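Local atomic coordinates of tyrosinase (Aspergillus oryzae, PDB entry 6JU5), a protein that probably oxidises L-tyrosine and L-dopa to L-dopaquinone with molecular oxygen at a dinuclear copper centre, captured here in its pro-enzyme form. Residues Leu263-His268 / Asn337-Phe342; Ser345-His350 / Gln571-Ala576; Leu474-Ser479 / Phe488-Phe493; Gly495-Lys500 / Lys610-Asp615; Tyr565-Ser570 / Val578-Ala583. The protein carries 1 engineered substitution. All blocks are in the same frame, centred on the assembly; numbering follows the deposited sequence.

Contact 1. Residues Leu263-His268 / Asn337-Phe342; sequences LALNEH and NWVGGF
The indole of Trp-338, on helix 328-340, lies across the last turn of helix 258-265, and its close-packed side is formed by Ala-264 and Glu-267. Ala-264 CB sits 3.6 Å from Trp-338 O and also touches CD1 of the ring. Ala-264 O stands over one indole face, 3.5 Å above the plane and toward the rim, while accepting the backbone N of Glu-267. At the ring's edge, Glu-267 OE2 comes within 3.3 Å of Trp-338 CZ2, with the carboxylate plane turned 83° from the indole. The other flank is looser: Leu-265 CD2 is 3.8 Å from Trp-338 CB and 4.3 Å from Val-339 CG2, both less certain because Leu-265 has two conformers. Asn-266, just past the helix end, is partly exposed. Trp-338 O is hydrogen-bonded to Tyr-240 OH. Helix 328-340 also carries the copper ligands His-332 and His-336; helix 258-265 and strand 510-515 both pack on it, with Ser-513 against Trp-338 and its OG hydrogen-bonded to Glu-267 OE2.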
# COMPACT_ATOMS: atom_id res chain seq x y z
N LEU B 263 -7.35 -1.11 -8.46
CA LEU B 263 -8.79 -0.87 -8.31
C LEU B 263 -9.21 0.24 -9.26
O LEU B 263 -10.21 0.15 -9.97
CB LEU B 263 -9.13 -0.49 -6.86
CG LEU B 263 -10.58 -0.07 -6.59
CD1 LEU B 263 -11.54 -1.22 -6.91
CD2 LEU B 263 -10.73 0.34 -5.14
N ALA B 264 -8.44 1.33 -9.26
CA ALA B 264 -8.74 2.46 -10.15
C ALA B 264 -8.72 2.06 -11.63
O ALA B 264 -9.60 2.45 -12.41
CB ALA B 264 -7.80 3.61 -9.87
N LEU B 265 -7.75 1.25 -12.00
CA LEU B 265 -7.61 0.82 -13.40
C LEU B 265 -8.79 -0.03 -13.86
O LEU B 265 -9.03 -0.09 -15.07
CB LEU B 265 -6.31 0.04 -13.61
CG LEU B 265 -5.04 0.88 -13.46
CD1 LEU B 265 -3.85 -0.01 -13.13
CD2 LEU B 265 -4.79 1.70 -14.72
N ASN B 266 -9.50 -0.63 -12.92
CA ASN B 266 -10.67 -1.44 -13.23
C ASN B 266 -11.96 -0.65 -13.10
O ASN B 266 -13.03 -1.24 -12.97
CB ASN B 266 -10.69 -2.71 -12.34
CG ASN B 266 -9.67 -3.71 -12.87
OD1 ASN B 266 -9.95 -4.42 -13.84
ND2 ASN B 266 -8.49 -3.73 -12.25
N GLU B 267 -11.88 0.67 -13.20
CA GLU B 267 -13.07 1.51 -13.13
C GLU B 267 -14.13 1.05 -14.11
O GLU B 267 -13.83 0.67 -15.25
CB GLU B 267 -12.69 2.96 -13.43
CG GLU B 267 -13.84 3.94 -13.16
CD GLU B 267 -13.30 5.33 -12.88
OE1 GLU B 267 -12.96 5.62 -11.70
OE2 GLU B 267 -13.18 6.11 -13.84
N HIS B 268 -15.37 1.04 -13.61
CA HIS B 268 -16.53 0.72 -14.43
C HIS B 268 -17.75 1.33 -13.77
O HIS B 268 -17.64 1.85 -12.66
CB HIS B 268 -16.67 -0.79 -14.59
CG HIS B 268 -16.81 -1.55 -13.32
ND1 HIS B 268 -17.86 -1.42 -12.45
CD2 HIS B 268 -16.00 -2.52 -12.80
CE1 HIS B 268 -17.68 -2.26 -11.43
NE2 HIS B 268 -16.56 -2.93 -11.61
N ASN B 337 -3.96 9.20 -14.14
CA ASN B 337 -4.73 9.38 -12.89
C ASN B 337 -4.84 8.09 -12.12
O ASN B 337 -4.61 8.00 -10.90
CB ASN B 337 -6.10 9.94 -13.27
CG ASN B 337 -6.98 10.26 -12.07
OD1 ASN B 337 -6.46 10.63 -11.00
ND2 ASN B 337 -8.28 10.11 -12.23
N TRP B 338 -5.26 7.02 -12.80
CA TRP B 338 -5.57 5.77 -12.10
C TRP B 338 -4.33 5.14 -11.49
O TRP B 338 -4.41 4.53 -10.42
CB TRP B 338 -6.26 4.81 -13.07
CG TRP B 338 -7.63 5.23 -13.47
CD1 TRP B 338 -8.52 5.93 -12.72
CD2 TRP B 338 -8.29 4.97 -14.72
NE1 TRP B 338 -9.69 6.14 -13.41
CE2 TRP B 338 -9.57 5.55 -14.65
CE3 TRP B 338 -7.92 4.31 -15.89
CZ2 TRP B 338 -10.48 5.48 -15.71
CZ3 TRP B 338 -8.82 4.24 -16.94
CH2 TRP B 338 -10.09 4.82 -16.85
N VAL B 339 -3.16 5.30 -12.11
CA VAL B 339 -1.92 4.74 -11.53
C VAL B 339 -1.46 5.55 -10.33
O VAL B 339 -1.02 4.96 -9.33
CB VAL B 339 -0.80 4.69 -12.57
CG1 VAL B 339 0.52 4.29 -11.93
CG2 VAL B 339 -1.15 3.70 -13.68
N GLY B 340 -1.51 6.89 -10.37
CA GLY B 340 -0.91 7.71 -9.34
C GLY B 340 -1.84 8.13 -8.23
O GLY B 340 -1.38 8.27 -7.09
N GLY B 341 -3.07 8.43 -8.56
CA GLY B 341 -3.98 9.15 -7.69
C GLY B 341 -3.74 10.65 -7.73
O GLY B 341 -2.58 11.07 -7.81
N PHE B 342 -4.79 11.48 -7.67
CA PHE B 342 -4.60 12.92 -7.66
C PHE B 342 -5.23 13.63 -6.47
O PHE B 342 -4.94 14.82 -6.28
CB PHE B 342 -5.06 13.59 -8.96
CG PHE B 342 -6.45 14.18 -8.98
CD1 PHE B 342 -7.60 13.41 -9.03
CD2 PHE B 342 -6.62 15.56 -8.93
CE1 PHE B 342 -8.87 13.96 -9.03
CE2 PHE B 342 -7.88 16.15 -8.94
CZ PHE B 342 -9.00 15.34 -8.98

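Contact 2. Residues Ser345-His350 / Gln571-Ala576; sequences SRPGRH and QGKAEA
Ser-345 and Gln-571 meet through a bridging water in a loop-to-loop contact that joins the copper-binding central domain to an Asx turn between strands 563-568 and 580-588. The water donates to Ser-345 OG at 2.9 Å and to Gln-571 O at 2.7 Å; a third link, to Gln-571 OE1, is weak. Bent at chi2 (-73°), the glutamine chain folds its amide back against Ser-345, whose CB lies 3.6 Å from both Gln-571 OE1 and NE2. Beside this polar patch Pro-347 presses on the turn. Its CD is 3.5 Å from Gln-571 O, and its CG meets Lys-573 CG at 3.7 Å, the ring lying obliquely against the extended lysine chain. Having no side chain, Gly-572 lets the backbone of 345-347 come in close; its positive phi of 79° separately suits glycine.

In the next shell, Asn-569 OD1 accepts from the backbone N of Gln-571, which defines the Asx turn, and from that of Lys-573. Glu-244 OE1 is hydrogen-bonded to Ser-345 OG. Tyr-503 works on both loops, its OH hydrogen-bonded to Gly-572 O and its ring in a cation-pi contact with Arg-346. Within 345-350, the His-350 ring takes Arg-346 CD over one face, and its NE2, weakly bonded to Tyr-618 OH as well, makes a bent hydrogen bond (N-H...O 132°), in the ring plane, to Pro-347 O 2.8 Å away.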
# COMPACT_ATOMS: atom_id res chain seq x y z
N SER B 345 -6.98 14.95 -0.39
CA SER B 345 -7.87 15.04 0.74
C SER B 345 -9.30 14.74 0.32
O SER B 345 -9.58 14.71 -0.88
CB SER B 345 -7.79 16.44 1.38
OG SER B 345 -8.61 16.43 2.54
N ARG B 346 -10.14 14.54 1.32
CA ARG B 346 -11.59 14.52 1.13
C ARG B 346 -12.25 15.24 2.30
O ARG B 346 -11.80 15.06 3.44
CB ARG B 346 -12.07 13.07 1.05
CG ARG B 346 -13.55 12.93 0.72
CD ARG B 346 -13.89 11.52 0.26
NE ARG B 346 -13.09 11.12 -0.90
CZ ARG B 346 -13.22 9.98 -1.56
NH1 ARG B 346 -14.13 9.07 -1.21
NH2 ARG B 346 -12.44 9.73 -2.60
N PRO B 347 -13.29 16.04 2.07
CA PRO B 347 -14.00 16.68 3.19
C PRO B 347 -14.68 15.64 4.07
O PRO B 347 -14.90 14.51 3.65
CB PRO B 347 -15.03 17.57 2.51
CG PRO B 347 -14.57 17.71 1.09
CD PRO B 347 -13.88 16.41 0.78
N GLY B 348 -15.02 16.02 5.31
CA GLY B 348 -15.79 15.16 6.18
C GLY B 348 -14.98 14.11 6.89
O GLY B 348 -13.75 14.13 6.90
N ARG B 349 -15.64 13.15 7.52
CA ARG B 349 -14.96 12.06 8.23
C ARG B 349 -15.22 10.74 7.52
O ARG B 349 -16.37 10.39 7.23
CB ARG B 349 -15.44 12.03 9.69
N HIS B 350 -14.16 10.00 7.19
CA HIS B 350 -14.23 8.76 6.44
C HIS B 350 -13.21 7.76 6.98
O HIS B 350 -12.02 8.07 6.91
CB HIS B 350 -13.92 8.97 4.95
CG HIS B 350 -14.77 10.00 4.27
ND1 HIS B 350 -15.97 9.69 3.68
CD2 HIS B 350 -14.62 11.34 4.13
CE1 HIS B 350 -16.51 10.78 3.19
NE2 HIS B 350 -15.71 11.80 3.44
N GLN B 571 -8.67 18.48 -3.57
CA GLN B 571 -9.16 18.43 -2.19
C GLN B 571 -10.42 17.61 -2.06
O GLN B 571 -11.05 17.55 -0.98
CB GLN B 571 -9.36 19.85 -1.64
CG GLN B 571 -8.02 20.51 -1.35
CD GLN B 571 -7.37 19.91 -0.11
OE1 GLN B 571 -7.88 20.00 1.02
NE2 GLN B 571 -6.24 19.25 -0.30
N GLY B 572 -10.85 16.98 -3.16
CA GLY B 572 -12.09 16.21 -3.06
C GLY B 572 -13.33 17.07 -3.12
O GLY B 572 -14.43 16.63 -2.75
N LYS B 573 -13.20 18.32 -3.55
CA LYS B 573 -14.32 19.25 -3.55
C LYS B 573 -14.81 19.55 -4.95
O LYS B 573 -14.03 19.54 -5.91
CB LYS B 573 -13.91 20.56 -2.85
CG LYS B 573 -13.74 20.35 -1.36
CD LYS B 573 -13.26 21.61 -0.66
CE LYS B 573 -13.50 21.53 0.84
NZ LYS B 573 -13.61 22.90 1.40
N ALA B 574 -16.10 19.83 -5.06
CA ALA B 574 -16.73 20.12 -6.35
C ALA B 574 -16.48 21.57 -6.76
O ALA B 574 -16.77 22.49 -6.00
CB ALA B 574 -18.22 19.83 -6.29
N GLU B 575 -15.94 21.76 -7.94
CA GLU B 575 -15.69 23.09 -8.50
C GLU B 575 -16.89 23.54 -9.33
O GLU B 575 -17.31 22.87 -10.27
CB GLU B 575 -14.44 23.08 -9.39
CG GLU B 575 -13.14 22.85 -8.65
CD GLU B 575 -12.64 24.09 -7.93
OE1 GLU B 575 -13.24 25.17 -8.11
OE2 GLU B 575 -11.65 23.97 -7.17
N ALA B 576 -17.48 24.67 -8.98
CA ALA B 576 -18.76 25.05 -9.58
C ALA B 576 -18.58 25.91 -10.82
O ALA B 576 -19.54 26.19 -11.53
CB ALA B 576 -19.60 25.76 -8.52
O HOH W 1 -10.70 18.20 1.61

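Contact 3. Residues Leu474-Ser479 / Phe488-Phe493; sequences LSIRYS and FQINIF
Leu-474, Ile-476 and Tyr-478 on one strand face Ile-492 and Ile-490 on another, all five pointing inward from strands that are not neighbours in their sheet, while the Phe-488 ring reaches across from beside the second strand. The segment axes come no closer than 10.2 Å and run roughly antiparallel, at 150°, so side chains fill most of the gap. Two pairs meet tip to tip: Leu-474 CD1 with Ile-492 CG2 at 3.9 Å, and Ile-476 CG1 with Ile-492 CD1 at 3.7 Å. Ile-492 therefore uses both of its branches, one on each partner. Ile-476 and Ile-490 instead slide past one another in opposite directions, with Ile-476 CG2 3.9 Å from Ile-490 CD1. That same CD1 methyl also meets the Tyr-478 ring obliquely, 3.9 Å from its CD1.

Farther along, both aromatic residues place CG between their own backbone N and carbonyl carbon (chi1 62° for Tyr-478, 53° for Phe-488), which swings the rings over to meet each other. They are set aslant, with Tyr-478 CD2 4.0 Å from Phe-488 CZ. Ser-479 O approaches the edge of the phenylalanine ring, in its plane, at 3.6 Å from CZ.

Pro-563 and Val-567 of strand 563-568 border the same cluster, and the Tyr-478 side chain lies about 9 Å from that of the copper ligand His-332. The arrangement forms the interior of the strongly curled mixed sheet of the tyrosinase C-terminal domain, where strands four places apart in the sheet meet through their side chains.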
# COMPACT_ATOMS: atom_id res chain seq x y z
N LEU B 474 -20.79 8.97 -24.34
CA LEU B 474 -20.79 10.33 -23.78
C LEU B 474 -19.66 11.14 -24.42
O LEU B 474 -18.52 10.67 -24.52
CB LEU B 474 -20.57 10.30 -22.28
CG LEU B 474 -21.76 9.77 -21.46
CD1 LEU B 474 -21.29 9.14 -20.16
CD2 LEU B 474 -22.75 10.89 -21.18
N SER B 475 -19.97 12.35 -24.84
CA SER B 475 -18.95 13.29 -25.28
C SER B 475 -18.63 14.26 -24.15
O SER B 475 -19.55 14.65 -23.39
CB SER B 475 -19.42 14.05 -26.52
OG SER B 475 -20.67 14.69 -26.26
N ILE B 476 -17.36 14.60 -24.01
CA ILE B 476 -16.92 15.52 -22.97
C ILE B 476 -15.94 16.56 -23.53
O ILE B 476 -14.93 16.15 -24.11
CB ILE B 476 -16.20 14.76 -21.83
CG1 ILE B 476 -17.08 13.66 -21.23
CG2 ILE B 476 -15.72 15.74 -20.78
CD1 ILE B 476 -16.90 12.30 -21.87
N ARG B 477 -16.24 17.83 -23.38
CA ARG B 477 -15.34 18.89 -23.84
C ARG B 477 -15.11 19.88 -22.70
O ARG B 477 -16.05 20.30 -22.01
CB ARG B 477 -15.92 19.59 -25.08
CG ARG B 477 -14.95 20.60 -25.71
CD ARG B 477 -15.34 20.92 -27.14
NE ARG B 477 -16.60 21.66 -27.17
CZ ARG B 477 -17.33 21.81 -28.27
NH1 ARG B 477 -16.94 21.27 -29.42
NH2 ARG B 477 -18.45 22.51 -28.18
N TYR B 478 -13.84 20.21 -22.47
CA TYR B 478 -13.41 21.08 -21.39
C TYR B 478 -12.19 21.90 -21.77
O TYR B 478 -11.51 21.63 -22.76
CB TYR B 478 -13.14 20.24 -20.12
CG TYR B 478 -12.02 19.24 -20.33
CD1 TYR B 478 -12.25 18.01 -20.95
CD2 TYR B 478 -10.72 19.54 -19.93
CE1 TYR B 478 -11.20 17.14 -21.14
CE2 TYR B 478 -9.66 18.66 -20.11
CZ TYR B 478 -9.92 17.45 -20.72
OH TYR B 478 -8.89 16.55 -20.93
N SER B 479 -11.86 22.89 -20.94
CA SER B 479 -10.58 23.58 -21.09
C SER B 479 -9.58 23.06 -20.07
O SER B 479 -9.84 23.07 -18.87
CB SER B 479 -10.74 25.09 -20.91
OG SER B 479 -9.47 25.73 -20.83
N PHE B 488 -7.95 18.31 -12.62
CA PHE B 488 -9.28 18.07 -12.06
C PHE B 488 -9.83 16.80 -12.73
O PHE B 488 -9.33 16.36 -13.77
CB PHE B 488 -10.22 19.26 -12.20
CG PHE B 488 -10.37 19.82 -13.60
CD1 PHE B 488 -11.21 19.23 -14.54
CD2 PHE B 488 -9.69 20.98 -13.97
CE1 PHE B 488 -11.40 19.75 -15.80
CE2 PHE B 488 -9.85 21.50 -15.24
CZ PHE B 488 -10.69 20.90 -16.15
N GLN B 489 -10.85 16.23 -12.10
CA GLN B 489 -11.50 15.04 -12.66
C GLN B 489 -12.97 15.33 -12.91
O GLN B 489 -13.64 15.89 -12.03
CB GLN B 489 -11.33 13.88 -11.67
CG GLN B 489 -11.88 12.55 -12.15
CD GLN B 489 -11.52 11.40 -11.24
OE1 GLN B 489 -10.39 11.31 -10.74
NE2 GLN B 489 -12.46 10.48 -11.05
N ILE B 490 -13.46 14.94 -14.08
CA ILE B 490 -14.86 15.12 -14.42
C ILE B 490 -15.53 13.77 -14.24
O ILE B 490 -15.19 12.84 -14.96
CB ILE B 490 -15.04 15.61 -15.87
CG1 ILE B 490 -14.28 16.92 -16.13
CG2 ILE B 490 -16.50 15.78 -16.22
CD1 ILE B 490 -14.02 17.18 -17.59
N ASN B 491 -16.46 13.69 -13.28
CA ASN B 491 -17.20 12.44 -13.06
C ASN B 491 -18.62 12.56 -13.59
O ASN B 491 -19.25 13.61 -13.33
CB ASN B 491 -17.22 12.08 -11.58
CG ASN B 491 -15.82 11.69 -11.11
OD1 ASN B 491 -15.04 11.17 -11.91
ND2 ASN B 491 -15.55 11.95 -9.84
N ILE B 492 -19.09 11.54 -14.28
CA ILE B 492 -20.44 11.53 -14.85
C ILE B 492 -21.31 10.47 -14.18
O ILE B 492 -20.80 9.38 -13.91
CB ILE B 492 -20.40 11.40 -16.38
CG1 ILE B 492 -19.63 12.61 -16.95
CG2 ILE B 492 -21.79 11.29 -16.96
CD1 ILE B 492 -19.19 12.45 -18.38
N PHE B 493 -22.57 10.84 -13.93
CA PHE B 493 -23.54 10.01 -13.23
C PHE B 493 -24.85 9.94 -14.00
O PHE B 493 -25.22 10.91 -14.66
CB PHE B 493 -23.82 10.67 -11.87
CG PHE B 493 -22.59 10.81 -11.02
CD1 PHE B 493 -21.77 11.94 -11.15
CD2 PHE B 493 -22.25 9.83 -10.09
CE1 PHE B 493 -20.62 12.05 -10.38
CE2 PHE B 493 -21.10 9.94 -9.33
CZ PHE B 493 -20.28 11.05 -9.50

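Contact 4. Residues Gly495-Lys500 / Lys610-Asp615; sequences GDVDGK and KRAEVD
Gly-499 and Asp-615 join two partly buried segments of the C-terminal part by a backbone hydrogen bond: the loop that follows strand 489-494 runs in nearly the same direction as the tail leaving strand 604-611. Asp-615 N donates to Gly-499 O over 2.9 Å in a fairly straight bond (164°), tilted from the carbonyl plane. Val-614 CB packs against the same oxygen at 3.6 Å. Without a side chain of its own, Gly-499 lets the aspartate lie close.

On the solvent-exposed side, the chain of Lys-500 crosses the Asp-615 side chain obliquely and bends at chi4 (-96°) to bring NZ to Asp-615 OD2, 2.7 Å away. This salt bridge is weak as a hydrogen bond, and its geometry is doubtful because Asp-615 has two conformers and the distance belongs to one of them. The inner end is apolar: Val-497 CG2 touches Ala-612 CB at 3.7 Å. Phe-502 covers Val-497 and Val-614 there, and Ala-612 rests on Arg-564 and Val-566 of strand 563-568. The loop's course past Gly-499 is fixed by Asp-498 OD1, which accepts from Lys-500 N at 2.9 Å, the donor 33° out of the carboxylate plane, the arrangement of an Asx turn.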
# COMPACT_ATOMS: atom_id res chain seq x y z
N GLY B 495 -28.69 9.49 -12.99
CA GLY B 495 -29.50 9.42 -11.78
C GLY B 495 -29.00 10.34 -10.70
O GLY B 495 -28.08 11.14 -10.89
N ASP B 496 -29.59 10.28 -9.51
CA ASP B 496 -29.24 11.20 -8.44
C ASP B 496 -27.81 11.00 -7.95
O ASP B 496 -27.31 9.87 -7.87
CB ASP B 496 -30.17 11.02 -7.25
CG ASP B 496 -31.64 11.13 -7.58
OD1 ASP B 496 -31.99 11.86 -8.52
OD2 ASP B 496 -32.42 10.46 -6.87
N VAL B 497 -27.15 12.09 -7.65
CA VAL B 497 -25.76 12.10 -7.18
C VAL B 497 -25.76 12.22 -5.66
O VAL B 497 -26.45 13.05 -5.07
CB VAL B 497 -24.99 13.26 -7.82
CG1 VAL B 497 -23.57 13.37 -7.27
CG2 VAL B 497 -24.94 13.08 -9.35
N ASP B 498 -24.99 11.35 -5.01
CA ASP B 498 -24.79 11.44 -3.57
C ASP B 498 -23.88 12.63 -3.27
O ASP B 498 -22.73 12.69 -3.70
CB ASP B 498 -24.21 10.13 -3.08
CG ASP B 498 -23.89 10.07 -1.61
OD1 ASP B 498 -23.78 11.12 -0.95
OD2 ASP B 498 -23.75 8.92 -1.11
N GLY B 499 -24.41 13.62 -2.55
CA GLY B 499 -23.72 14.87 -2.31
C GLY B 499 -22.46 14.77 -1.47
O GLY B 499 -21.73 15.75 -1.32
N LYS B 500 -22.19 13.60 -0.90
CA LYS B 500 -20.98 13.34 -0.14
C LYS B 500 -20.13 12.25 -0.78
O LYS B 500 -19.13 11.84 -0.20
CB LYS B 500 -21.36 12.92 1.29
CG LYS B 500 -22.19 13.97 2.00
CD LYS B 500 -22.55 13.57 3.43
CE LYS B 500 -23.77 14.35 3.89
NZ LYS B 500 -23.40 15.56 4.66
N LYS B 610 -25.84 18.20 -17.39
CA LYS B 610 -26.15 19.22 -16.40
C LYS B 610 -25.18 19.06 -15.23
O LYS B 610 -24.87 17.92 -14.87
CB LYS B 610 -27.58 19.02 -15.89
N ARG B 611 -24.72 20.15 -14.64
CA ARG B 611 -23.88 20.04 -13.45
C ARG B 611 -24.71 19.53 -12.27
O ARG B 611 -25.85 19.97 -12.04
CB ARG B 611 -23.27 21.41 -13.10
CG ARG B 611 -22.08 21.35 -12.16
CD ARG B 611 -21.61 22.71 -11.66
NE ARG B 611 -21.27 23.66 -12.70
CZ ARG B 611 -20.10 23.67 -13.34
NH1 ARG B 611 -19.14 22.78 -13.06
NH2 ARG B 611 -19.90 24.58 -14.28
N ALA B 612 -24.15 18.62 -11.48
CA ALA B 612 -24.82 18.17 -10.26
C ALA B 612 -24.42 19.04 -9.08
O ALA B 612 -23.29 19.53 -9.01
CB ALA B 612 -24.48 16.72 -9.97
N GLU B 613 -25.32 19.20 -8.13
CA GLU B 613 -24.94 19.87 -6.89
C GLU B 613 -24.46 18.84 -5.86
O GLU B 613 -24.88 17.68 -5.89
CB GLU B 613 -26.14 20.61 -6.31
CG GLU B 613 -26.82 21.57 -7.27
CD GLU B 613 -26.00 22.84 -7.42
OE1 GLU B 613 -24.98 22.96 -6.71
OE2 GLU B 613 -26.39 23.70 -8.23
N VAL B 614 -23.58 19.29 -4.97
CA VAL B 614 -23.13 18.40 -3.89
C VAL B 614 -23.43 19.04 -2.55
O VAL B 614 -23.94 20.16 -2.45
CB VAL B 614 -21.64 18.07 -4.07
CG1 VAL B 614 -21.40 17.44 -5.45
CG2 VAL B 614 -20.75 19.30 -3.92
N ASP B 615 -23.15 18.33 -1.46
CA ASP B 615 -23.39 18.91 -0.14
C ASP B 615 -22.57 20.17 0.08
O ASP B 615 -21.44 20.23 -0.42
CB ASP B 615 -23.01 17.87 0.93
CG ASP B 615 -24.19 16.99 1.29
OD1 ASP B 615 -24.93 16.56 0.38
OD2 ASP B 615 -24.37 16.77 2.50

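Contact 5. Residues Tyr565-Ser570 / Val578-Ala583; sequences YVVVNS and VKVEVA
A chi1 of 66° tucks the Tyr-565 ring back over its own backbone and lays it on Val-580, making a CH-pi contact between two strands of the curled C-terminal β-sheet. Val-580 CB stands 4.0 Å from the ring centroid, 22° off the normal, and the two side chains slide past each other in opposite directions. Val-582 CG2 also approaches the ring obliquely, 3.8 Å from Tyr-565 CD2.

The strands, 563-568 and 580-588, are not adjacent: strand 604-611 runs between them, and the segment axes are 9.3 Å apart at closest, roughly antiparallel. Side chains thus span the distance on one face of the sheet, where Ile-490 and Ile-476 pack on Val-580, and Ile-492 and Leu-474 on Val-582. Arg-611, from the middle strand, touches both Tyr-565 and Val-567 and donates through NH1 to Val-578 O.

Val-567 divides its two methyls. CG1, anti to the backbone N (chi1 179°), meets Val-578 CG1 at 3.8 Å, the two side chains crossing at about a right angle. CG2 makes the closest apolar approach of the contact, 3.6 Å from Val-580 CG2.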
# COMPACT_ATOMS: atom_id res chain seq x y z
N TYR B 565 -22.81 15.84 -14.15
CA TYR B 565 -21.36 15.82 -13.93
C TYR B 565 -20.97 16.64 -12.70
O TYR B 565 -21.62 17.61 -12.33
CB TYR B 565 -20.60 16.33 -15.15
CG TYR B 565 -20.78 17.78 -15.51
CD1 TYR B 565 -19.95 18.76 -14.98
CD2 TYR B 565 -21.78 18.20 -16.41
CE1 TYR B 565 -20.10 20.10 -15.32
CE2 TYR B 565 -21.93 19.52 -16.75
CZ TYR B 565 -21.09 20.47 -16.20
OH TYR B 565 -21.26 21.79 -16.53
N VAL B 566 -19.84 16.23 -12.13
CA VAL B 566 -19.21 16.97 -11.05
C VAL B 566 -17.73 17.11 -11.40
O VAL B 566 -17.10 16.13 -11.83
CB VAL B 566 -19.34 16.29 -9.67
CG1 VAL B 566 -18.72 17.19 -8.61
CG2 VAL B 566 -20.81 16.02 -9.34
N VAL B 567 -17.20 18.32 -11.28
CA VAL B 567 -15.77 18.57 -11.47
C VAL B 567 -15.10 18.56 -10.09
O VAL B 567 -15.45 19.37 -9.23
CB VAL B 567 -15.51 19.91 -12.17
CG1 VAL B 567 -14.01 20.17 -12.34
CG2 VAL B 567 -16.22 19.89 -13.53
N VAL B 568 -14.21 17.59 -9.90
CA VAL B 568 -13.63 17.37 -8.57
C VAL B 568 -12.18 17.85 -8.57
O VAL B 568 -11.43 17.51 -9.50
CB VAL B 568 -13.68 15.88 -8.18
CG1 VAL B 568 -13.17 15.69 -6.76
CG2 VAL B 568 -15.10 15.32 -8.30
N ASN B 569 -11.80 18.61 -7.56
CA ASN B 569 -10.41 19.07 -7.42
C ASN B 569 -9.59 18.15 -6.52
O ASN B 569 -10.08 17.10 -6.04
CB ASN B 569 -10.40 20.52 -6.96
CG ASN B 569 -10.87 20.74 -5.54
OD1 ASN B 569 -10.81 19.84 -4.70
ND2 ASN B 569 -11.29 21.98 -5.25
N SER B 570 -8.33 18.52 -6.29
CA SER B 570 -7.44 17.66 -5.52
C SER B 570 -7.78 17.61 -4.03
O SER B 570 -7.22 16.78 -3.32
CB SER B 570 -5.97 18.08 -5.70
OG SER B 570 -5.77 19.35 -5.13
N VAL B 578 -16.06 25.47 -13.33
CA VAL B 578 -15.35 24.80 -14.41
C VAL B 578 -16.38 24.31 -15.42
O VAL B 578 -17.19 23.45 -15.11
CB VAL B 578 -14.51 23.62 -13.91
CG1 VAL B 578 -14.01 22.78 -15.08
CG2 VAL B 578 -13.34 24.10 -13.05
N LYS B 579 -16.34 24.92 -16.60
CA LYS B 579 -17.29 24.56 -17.66
C LYS B 579 -16.96 23.19 -18.27
O LYS B 579 -15.82 22.94 -18.65
CB LYS B 579 -17.24 25.61 -18.78
CG LYS B 579 -18.16 25.30 -19.95
CD LYS B 579 -18.01 26.34 -21.05
CE LYS B 579 -18.74 25.92 -22.31
NZ LYS B 579 -20.22 25.81 -22.12
N VAL B 580 -17.95 22.31 -18.36
CA VAL B 580 -17.83 21.06 -19.09
C VAL B 580 -19.07 20.89 -19.96
O VAL B 580 -20.20 21.03 -19.50
CB VAL B 580 -17.68 19.82 -18.18
CG1 VAL B 580 -17.32 18.59 -19.00
CG2 VAL B 580 -16.65 20.04 -17.09
N GLU B 581 -18.85 20.59 -21.24
CA GLU B 581 -19.92 20.28 -22.17
C GLU B 581 -20.03 18.76 -22.28
O GLU B 581 -19.12 18.15 -22.83
CB GLU B 581 -19.64 20.92 -23.52
CG GLU B 581 -19.35 22.41 -23.49
CD GLU B 581 -18.83 22.96 -24.82
OE1 GLU B 581 -19.68 23.17 -25.72
OE2 GLU B 581 -17.61 23.20 -24.97
N VAL B 582 -21.08 18.20 -21.68
CA VAL B 582 -21.33 16.76 -21.69
C VAL B 582 -22.60 16.47 -22.48
O VAL B 582 -23.61 17.17 -22.29
CB VAL B 582 -21.46 16.22 -20.25
CG1 VAL B 582 -21.72 14.72 -20.22
CG2 VAL B 582 -20.18 16.55 -19.48
N ALA B 583 -22.55 15.47 -23.36
CA ALA B 583 -23.77 15.03 -24.00
C ALA B 583 -23.78 13.51 -24.19
O ALA B 583 -22.74 12.85 -24.22
CB ALA B 583 -23.98 15.74 -25.33

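Overall arrangement
Contacts 3, 4 and 5 all reach one eight-stranded mixed sheet. Contacts 3 and 5, with centres about 5 Å apart, share its apolar core: strands 470-478 and 580-588 are neighbours, as are 489-494 and 563-568. Contact 4, about 12 Å from contact 5, links the loop after 489-494 to the end of 604-611. Contact 1 lies within the central domain and meets the sheet through Asn-337 with Gln-489 and through Phe-342; contact 2, about 18 Å away, joins a central-domain loop to the C-terminal part. Along the chain, contact 1 closes before the others open, contact 3 falls within contact 2's span, and contact 2 crosses contacts 4 and 5. Contact 2 and the Asn-337/Gln-489 touch probably help seat the sheet on the copper domain.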